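Local coordinates for alkylhalidase CmlS (Streptomyces venezuelae, PDB 3I3L), which is a flavin-dependent halogenase of chloramphenicol biosynthesis that carries FAD bound covalently through an aspartate side chain, at residues 319-324 / 376-381. Residues are numbered along the deposited sequence; the frame is centred on the assembly and turned at random.
Sequences FTDPLF and SFYTFA. With FAD (flavin-adenine dinucleotide), chain B.
OD2 of D321 is gripped by two donors, the hydroxyl of Y378 across the contact and the side-chain amide of N205, and so illustrates how a buried carboxylate can be held by neutral donors. Y378 is the donor in the first of these bonds; the 2.4 Å between its OH and D321 OD2 is less than usual for such a bond, so the exact length is doubtful. The carboxylate oxygen lies at the edge of the phenol ring, near its plane, while the carboxylate itself is turned 52° from that ring. The other oxygen, OD1, turns back to its own loop: its anti lone pair takes the amide of L323, N to OD1 3.0 Å, closing an Asx turn. This loop of the FAD-binding domain runs between strand 310-312 and helix 327-347, and its F319 and P322 line the flavin pocket. With CG anti to the backbone N (chi1 -178°), D321 reaches out to helix 352-382 while P322 beside it lays CB 3.7 Å from C5X of the flavin. F324 sends CZ over the centre of the F377 ring, 3.5 Å above its plane, in an edge-to-face pair with planes at 70°; L323 CG lies over one face of F324, toward its rim. W235 also bonds Y378 OH, and helix 430-439 packs on F377. The bond to Y378, with the F324–F377 pair, links the flavin-side loop to helix 352-382, and the donors on both oxygens would probably stabilise the buried carboxylate in its ionised form.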
ATOM      1  N   PHE A 319       7.963  -4.808   4.216  1.00 22.25           N
ATOM      2  CA  PHE A 319       6.729  -5.341   4.824  1.00 21.18           C
ATOM      3  C   PHE A 319       6.069  -4.234   5.663  1.00 23.35           C
ATOM      4  O   PHE A 319       6.727  -3.499   6.440  1.00 23.73           O
ATOM      5  CB  PHE A 319       7.009  -6.541   5.736  1.00 21.88           C
ATOM      6  CG  PHE A 319       5.759  -7.166   6.297  1.00 22.00           C
ATOM      7  CD1 PHE A 319       5.109  -8.147   5.586  1.00 23.10           C
ATOM      8  CD2 PHE A 319       5.201  -6.716   7.499  1.00 22.67           C
ATOM      9  CE1 PHE A 319       3.914  -8.692   6.032  1.00 25.90           C
ATOM     10  CE2 PHE A 319       4.026  -7.267   7.994  1.00 23.55           C
ATOM     11  CZ  PHE A 319       3.377  -8.274   7.271  1.00 24.16           C
ATOM     12  N   THR A 320       4.774  -4.065   5.453  1.00 24.76           N
ATOM     13  CA  THR A 320       4.032  -2.976   6.041  1.00 24.56           C
ATOM     14  C   THR A 320       3.041  -3.641   6.969  1.00 23.75           C
ATOM     15  O   THR A 320       2.456  -4.660   6.603  1.00 21.56           O
ATOM     16  CB  THR A 320       3.233  -2.162   4.924  1.00 26.39           C
ATOM     17  OG1 THR A 320       2.594  -3.108   4.020  1.00 31.35           O
ATOM     18  CG2 THR A 320       4.134  -1.283   4.106  1.00 26.78           C
ATOM     19  N   ASP A 321       2.900  -3.089   8.182  1.00 26.63           N
ATOM     20  CA  ASP A 321       1.840  -3.445   9.141  1.00 27.51           C
ATOM     21  C   ASP A 321       0.524  -3.524   8.411  1.00 27.96           C
ATOM     22  O   ASP A 321       0.102  -2.554   7.769  1.00 29.15           O
ATOM     23  CB  ASP A 321       1.758  -2.301  10.174  1.00 29.91           C
ATOM     24  CG  ASP A 321       0.732  -2.567  11.264  1.00 35.59           C
ATOM     25  OD1 ASP A 321      -0.395  -3.025  10.937  1.00 33.66           O
ATOM     26  OD2 ASP A 321       1.054  -2.309  12.460  1.00 36.57           O
ATOM     27  N   PRO A 322      -0.116  -4.692   8.459  1.00 28.11           N
ATOM     28  CA  PRO A 322      -1.276  -5.018   7.631  1.00 27.66           C
ATOM     29  C   PRO A 322      -2.601  -4.324   8.035  1.00 27.84           C
ATOM     30  O   PRO A 322      -3.680  -4.725   7.554  1.00 29.60           O
ATOM     31  CB  PRO A 322      -1.416  -6.539   7.825  1.00 29.39           C
ATOM     32  CG  PRO A 322      -0.856  -6.766   9.263  1.00 29.22           C
ATOM     33  CD  PRO A 322       0.366  -5.851   9.234  1.00 28.01           C
ATOM     34  N   LEU A 323      -2.540  -3.335   8.911  1.00 25.14           N
ATOM     35  CA  LEU A 323      -3.726  -2.607   9.356  1.00 26.36           C
ATOM     36  C   LEU A 323      -4.594  -2.113   8.199  1.00 26.32           C
ATOM     37  O   LEU A 323      -5.802  -2.236   8.245  1.00 24.78           O
ATOM     38  CB  LEU A 323      -3.310  -1.399  10.183  1.00 24.60           C
ATOM     39  CG  LEU A 323      -4.392  -0.538  10.799  1.00 26.62           C
ATOM     40  CD1 LEU A 323      -5.375  -1.386  11.683  1.00 29.96           C
ATOM     41  CD2 LEU A 323      -3.766   0.605  11.592  1.00 29.41           C
ATOM     42  N   PHE A 324      -3.954  -1.547   7.182  1.00 26.18           N
ATOM     43  CA  PHE A 324      -4.655  -1.086   5.973  1.00 29.52           C
ATOM     44  C   PHE A 324      -4.567  -2.043   4.791  1.00 28.67           C
ATOM     45  O   PHE A 324      -4.813  -1.665   3.671  1.00 30.00           O
ATOM     46  CB  PHE A 324      -4.202   0.325   5.602  1.00 28.32           C
ATOM     47  CG  PHE A 324      -4.467   1.335   6.719  1.00 34.47           C
ATOM     48  CD1 PHE A 324      -5.760   1.791   6.974  1.00 36.00           C
ATOM     49  CD2 PHE A 324      -3.430   1.773   7.542  1.00 36.77           C
ATOM     50  CE1 PHE A 324      -6.037   2.721   8.026  1.00 36.54           C
ATOM     51  CE2 PHE A 324      -3.667   2.702   8.567  1.00 39.61           C
ATOM     52  CZ  PHE A 324      -4.978   3.154   8.832  1.00 39.57           C
ATOM     53  N   SER A 376       0.358   8.006  13.073  1.00 32.78           N
ATOM     54  CA  SER A 376      -0.828   8.793  13.419  1.00 34.54           C
ATOM     55  C   SER A 376      -1.965   7.929  13.941  1.00 32.25           C
ATOM     56  O   SER A 376      -2.437   8.136  15.047  1.00 34.14           O
ATOM     57  CB  SER A 376      -1.299   9.576  12.199  1.00 34.25           C
ATOM     58  OG  SER A 376      -0.402  10.625  11.985  1.00 41.88           O
ATOM     59  N   PHE A 377      -2.391   6.942  13.165  1.00 30.83           N
ATOM     60  CA  PHE A 377      -3.453   6.055  13.627  1.00 32.19           C
ATOM     61  C   PHE A 377      -3.170   5.387  14.958  1.00 31.83           C
ATOM     62  O   PHE A 377      -4.032   5.407  15.835  1.00 33.52           O
ATOM     63  CB  PHE A 377      -3.898   5.026  12.592  1.00 32.51           C
ATOM     64  CG  PHE A 377      -4.786   5.591  11.569  1.00 37.22           C
ATOM     65  CD1 PHE A 377      -4.264   6.240  10.448  1.00 43.12           C
ATOM     66  CD2 PHE A 377      -6.158   5.501  11.720  1.00 42.09           C
ATOM     67  CE1 PHE A 377      -5.116   6.795   9.481  1.00 43.67           C
ATOM     68  CE2 PHE A 377      -7.002   6.041  10.768  1.00 43.61           C
ATOM     69  CZ  PHE A 377      -6.469   6.696   9.642  1.00 43.51           C
ATOM     70  N   TYR A 378      -1.974   4.809  15.127  1.00 29.82           N
ATOM     71  CA  TYR A 378      -1.675   4.188  16.416  1.00 28.86           C
ATOM     72  C   TYR A 378      -1.755   5.245  17.569  1.00 29.38           C
ATOM     73  O   TYR A 378      -2.308   4.980  18.617  1.00 28.72           O
ATOM     74  CB  TYR A 378      -0.340   3.460  16.422  1.00 27.77           C
ATOM     75  CG  TYR A 378      -0.396   2.108  15.786  1.00 30.15           C
ATOM     76  CD1 TYR A 378      -1.354   1.201  16.141  1.00 32.03           C
ATOM     77  CD2 TYR A 378       0.504   1.729  14.811  1.00 37.05           C
ATOM     78  CE1 TYR A 378      -1.412  -0.060  15.578  1.00 29.47           C
ATOM     79  CE2 TYR A 378       0.445   0.429  14.224  1.00 33.18           C
ATOM     80  CZ  TYR A 378      -0.529  -0.422  14.612  1.00 30.68           C
ATOM     81  OH  TYR A 378      -0.636  -1.707  14.058  1.00 31.76           O
ATOM     82  N   THR A 379      -1.176   6.435  17.355  1.00 29.54           N
ATOM     83  CA  THR A 379      -1.256   7.485  18.355  1.00 30.64           C
ATOM     84  C   THR A 379      -2.710   7.839  18.772  1.00 32.20           C
ATOM     85  O   THR A 379      -2.967   8.064  19.957  1.00 33.46           O
ATOM     86  CB  THR A 379      -0.480   8.732  17.908  1.00 29.23           C
ATOM     87  OG1 THR A 379       0.842   8.307  17.609  1.00 30.72           O
ATOM     88  CG2 THR A 379      -0.414   9.787  19.039  1.00 29.06           C
ATOM     89  N   PHE A 380      -3.640   7.874  17.817  1.00 33.43           N
ATOM     90  CA  PHE A 380      -5.045   8.199  18.134  1.00 34.71           C
ATOM     91  C   PHE A 380      -5.664   7.160  19.008  1.00 34.26           C
ATOM     92  O   PHE A 380      -6.412   7.499  19.954  1.00 34.94           O
ATOM     93  CB  PHE A 380      -5.931   8.334  16.873  1.00 36.03           C
ATOM     94  CG  PHE A 380      -5.506   9.439  15.977  1.00 37.52           C
ATOM     95  CD1 PHE A 380      -4.923  10.596  16.514  1.00 40.91           C
ATOM     96  CD2 PHE A 380      -5.672   9.345  14.595  1.00 40.27           C
ATOM     97  CE1 PHE A 380      -4.502  11.630  15.678  1.00 42.33           C
ATOM     98  CE2 PHE A 380      -5.276  10.396  13.754  1.00 43.48           C
ATOM     99  CZ  PHE A 380      -4.689  11.529  14.294  1.00 42.60           C
ATOM    100  N   ALA A 381      -5.385   5.899  18.718  1.00 32.92           N
ATOM    101  CA  ALA A 381      -5.931   4.843  19.586  1.00 32.71           C
ATOM    102  C   ALA A 381      -5.285   4.826  20.972  1.00 31.79           C
ATOM    103  O   ALA A 381      -5.911   4.382  21.938  1.00 30.52           O
ATOM    104  CB  ALA A 381      -5.802   3.486  18.965  1.00 33.50           C
TER
HETATM  105  PA  FAD B 600       4.304 -14.199  -0.644  1.00 22.91           P
HETATM  106  O1A FAD B 600       4.934 -14.655   0.652  1.00 23.40           O
HETATM  107  O2A FAD B 600       2.817 -14.134  -0.674  1.00 26.26           O
HETATM  108  O5B FAD B 600       4.829 -15.190  -1.831  1.00 28.34           O
HETATM  109  C5B FAD B 600       6.194 -15.551  -1.910  1.00 26.26           C
HETATM  110  C4B FAD B 600       6.377 -16.970  -2.493  1.00 24.76           C
HETATM  111  O4B FAD B 600       7.799 -17.202  -2.630  1.00 25.06           O
HETATM  112  C3B FAD B 600       5.848 -18.055  -1.586  1.00 27.75           C
HETATM  113  O3B FAD B 600       4.863 -18.786  -2.251  1.00 28.16           O
HETATM  114  C2B FAD B 600       7.063 -18.944  -1.281  1.00 29.50           C
HETATM  115  O2B FAD B 600       6.739 -20.295  -1.383  1.00 32.68           O
HETATM  116  C1B FAD B 600       8.072 -18.555  -2.350  1.00 25.25           C
HETATM  117  N9A FAD B 600       9.482 -18.658  -2.024  1.00 28.90           N
HETATM  118  C8A FAD B 600      10.107 -18.229  -0.891  1.00 29.05           C
HETATM  119  N7A FAD B 600      11.429 -18.484  -1.004  1.00 29.98           N
HETATM  120  C5A FAD B 600      11.652 -19.149  -2.161  1.00 28.89           C
HETATM  121  C6A FAD B 600      12.804 -19.651  -2.739  1.00 28.67           C
HETATM  122  N6A FAD B 600      13.978 -19.517  -2.147  1.00 26.64           N
HETATM  123  N1A FAD B 600      12.700 -20.238  -3.971  1.00 31.62           N
HETATM  124  C2A FAD B 600      11.493 -20.373  -4.610  1.00 24.68           C
HETATM  125  N3A FAD B 600      10.372 -19.863  -4.032  1.00 27.36           N
HETATM  126  C4A FAD B 600      10.444 -19.257  -2.826  1.00 28.32           C
HETATM  127  N1  FAD B 600      -1.899  -8.326   2.731  1.00 24.52           N
HETATM  128  C2  FAD B 600      -3.066  -7.834   2.170  1.00 25.22           C
HETATM  129  O2  FAD B 600      -2.996  -7.349   1.049  1.00 28.21           O
HETATM  130  N3  FAD B 600      -4.254  -7.865   2.852  1.00 23.49           N
HETATM  131  C4  FAD B 600      -4.321  -8.391   4.115  1.00 26.99           C
HETATM  132  O4  FAD B 600      -5.443  -8.427   4.715  1.00 30.83           O
HETATM  133  C4X FAD B 600      -3.145  -8.859   4.704  1.00 26.78           C
HETATM  134  N5  FAD B 600      -3.180  -9.407   5.957  1.00 26.06           N
HETATM  135  C5X FAD B 600      -2.037  -9.962   6.484  1.00 24.75           C
HETATM  136  C6  FAD B 600      -2.059 -10.514   7.773  1.00 24.65           C
HETATM  137  C7  FAD B 600      -0.896 -10.995   8.326  1.00 28.65           C
HETATM  138  C7M FAD B 600      -0.890 -11.614   9.703  1.00 30.27           C
HETATM  139  C8  FAD B 600       0.265 -10.969   7.561  1.00 31.68           C
HETATM  140  C8M FAD B 600       1.515 -11.566   8.074  1.00 29.10           C
HETATM  141  C9  FAD B 600       0.316 -10.382   6.292  1.00 27.49           C
HETATM  142  C9A FAD B 600      -0.871  -9.887   5.772  1.00 24.94           C
HETATM  143  N10 FAD B 600      -0.822  -9.374   4.508  1.00 22.58           N
HETATM  144  C10 FAD B 600      -1.929  -8.818   3.988  1.00 23.96           C
HETATM  145  C1' FAD B 600       0.534  -9.240   3.903  1.00 21.76           C
HETATM  146  C2' FAD B 600       0.585  -9.968   2.580  1.00 22.77           C
HETATM  147  O2' FAD B 600       0.111 -11.238   2.780  1.00 26.99           O
HETATM  148  C3' FAD B 600       1.930  -9.989   1.904  1.00 24.44           C
HETATM  149  O3' FAD B 600       2.348  -8.665   1.657  1.00 22.10           O
HETATM  150  C4' FAD B 600       1.845 -10.726   0.525  1.00 23.57           C
HETATM  151  O4' FAD B 600       1.609 -12.098   0.682  1.00 21.84           O
HETATM  152  C5' FAD B 600       3.174 -10.590  -0.206  1.00 19.55           C
HETATM  153  O5' FAD B 600       3.096 -11.178  -1.473  1.00 23.74           O
HETATM  154  P   FAD B 600       4.464 -11.701  -2.064  1.00 21.58           P
HETATM  155  O1P FAD B 600       5.529 -10.642  -1.880  1.00 20.89           O
HETATM  156  O2P FAD B 600       4.230 -12.265  -3.461  1.00 28.18           O
HETATM  157  O3P FAD B 600       4.983 -12.836  -1.035  1.00 20.22           O